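Local structure of probable LacI-family transcriptional regulator (Corynebacterium glutamicum ATCC 13032, 3BIL) at residues A173-L178 against T244-D249. The protein probably acts as a DNA-binding transcription regulator of the LacI family that recognises cis-regulatory sites. Residues are numbered along the deposited sequence; the frame is centred on the assembly and turned at random.
Sequences AAAVEL and TLFAGD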
# COMPACT_ATOMS: atom_id res chain seq x y z
N ALA A 173 -24.21 9.90 0.81
CA ALA A 173 -25.46 10.46 0.24
C ALA A 173 -25.37 10.67 -1.26
O ALA A 173 -26.31 10.32 -1.98
CB ALA A 173 -25.81 11.72 0.91
N ALA A 174 -24.24 11.19 -1.77
CA ALA A 174 -24.15 11.36 -3.23
C ALA A 174 -24.03 10.09 -4.00
O ALA A 174 -24.61 9.93 -5.11
CB ALA A 174 -23.07 12.31 -3.60
N ALA A 175 -23.26 9.15 -3.46
CA ALA A 175 -23.22 7.83 -4.10
C ALA A 175 -24.59 7.19 -4.12
O ALA A 175 -25.01 6.69 -5.16
CB ALA A 175 -22.23 6.94 -3.44
N VAL A 176 -25.34 7.22 -3.00
CA VAL A 176 -26.71 6.63 -3.01
C VAL A 176 -27.62 7.32 -4.01
O VAL A 176 -28.26 6.64 -4.85
CB VAL A 176 -27.35 6.57 -1.61
CG1 VAL A 176 -28.82 6.21 -1.69
CG2 VAL A 176 -26.61 5.53 -0.71
N GLU A 177 -27.64 8.67 -3.98
CA GLU A 177 -28.38 9.50 -4.94
C GLU A 177 -28.12 9.05 -6.36
O GLU A 177 -29.06 8.77 -7.10
CB GLU A 177 -28.09 11.00 -4.77
CG GLU A 177 -29.21 11.79 -4.08
CD GLU A 177 -30.59 11.61 -4.78
OE1 GLU A 177 -30.73 12.02 -5.97
OE2 GLU A 177 -31.54 11.07 -4.14
N LEU A 178 -26.84 8.95 -6.72
CA LEU A 178 -26.40 8.49 -8.02
C LEU A 178 -26.85 7.09 -8.36
O LEU A 178 -27.24 6.83 -9.51
CB LEU A 178 -24.87 8.61 -8.11
CG LEU A 178 -24.17 8.43 -9.46
CD1 LEU A 178 -24.67 9.44 -10.48
CD2 LEU A 178 -22.68 8.57 -9.30
N THR A 244 -25.45 -3.76 -7.46
CA THR A 244 -24.42 -2.80 -7.14
C THR A 244 -23.69 -3.25 -5.88
O THR A 244 -24.31 -3.73 -4.92
CB THR A 244 -25.00 -1.36 -6.95
OG1 THR A 244 -25.33 -0.81 -8.24
CG2 THR A 244 -23.97 -0.38 -6.30
N LEU A 245 -22.37 -3.13 -5.88
CA LEU A 245 -21.64 -3.47 -4.68
C LEU A 245 -21.00 -2.19 -4.18
O LEU A 245 -20.35 -1.47 -4.94
CB LEU A 245 -20.65 -4.61 -4.95
CG LEU A 245 -21.34 -5.93 -5.40
CD1 LEU A 245 -20.35 -6.99 -6.03
CD2 LEU A 245 -22.15 -6.55 -4.24
N PHE A 246 -21.22 -1.89 -2.92
CA PHE A 246 -20.88 -0.60 -2.40
C PHE A 246 -20.05 -0.94 -1.17
O PHE A 246 -20.54 -1.30 -0.12
CB PHE A 246 -22.20 0.20 -2.15
CG PHE A 246 -22.01 1.64 -1.64
CD1 PHE A 246 -22.94 2.61 -1.97
CD2 PHE A 246 -20.99 1.99 -0.78
CE1 PHE A 246 -22.84 3.87 -1.50
CE2 PHE A 246 -20.89 3.24 -0.29
CZ PHE A 246 -21.81 4.20 -0.64
N ALA A 247 -18.74 -0.87 -1.33
CA ALA A 247 -17.85 -1.24 -0.25
C ALA A 247 -17.75 -0.08 0.66
O ALA A 247 -17.87 1.05 0.21
CB ALA A 247 -16.50 -1.51 -0.82
N GLY A 248 -17.46 -0.32 1.92
CA GLY A 248 -17.31 0.77 2.88
C GLY A 248 -15.90 0.91 3.38
O GLY A 248 -15.68 1.65 4.33
N ASP A 249 -14.94 0.18 2.75
CA ASP A 249 -13.49 0.23 3.09
C ASP A 249 -12.57 0.05 1.91
O ASP A 249 -12.97 -0.55 0.91
CB ASP A 249 -13.14 -0.87 4.10
CG ASP A 249 -13.25 -0.39 5.50
OD1 ASP A 249 -13.28 0.85 5.65
OD2 ASP A 249 -13.32 -1.20 6.45
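F246 reaches from strand 244-247 to helix 169-181 and meets A175 and V176 there. The contact is small and wholly apolar. About 95 Å² is buried, both sides summed, and F246 supplies just over half. The closest CA atoms across the contact, those of A175 and F246, are still 8.9 Å apart, so the phenyl ring does the bridging.

The F246 side chain starts at CB, which points toward the helix. CG lies anti to the backbone N (chi1 -178°), and this extended start carries the ring away from the strand. Beyond CG, the first ring atom to touch is CE1, which lies 3.7 Å from CB of A175. The same CE1 is 4.2 Å from CG2 of V176, a looser approach. CZ, at the tip, meets the A175 methyl again, with CZ to CB 3.9 Å. Both aliphatic groups come at the ring obliquely.

A175 points its methyl toward the strand. V176 offers one branch, CG2, and its side chain crosses that of F246 at about a right angle. I172 and L179, on the same helix, extend the apolar surface around F246. I274 of the neighbouring strand 272-276 touches both A175 and F246, and Y189 packs edge-to-face with the F246 ring. Backbone hydrogen bonds to G188 and L190 hold F246 in the sheet.

All three touching residues are buried. This is a helix covering parallel strands of the sheet, the alpha/beta core of a periplasmic-binding-protein-like lobe, as in LacI-family regulators.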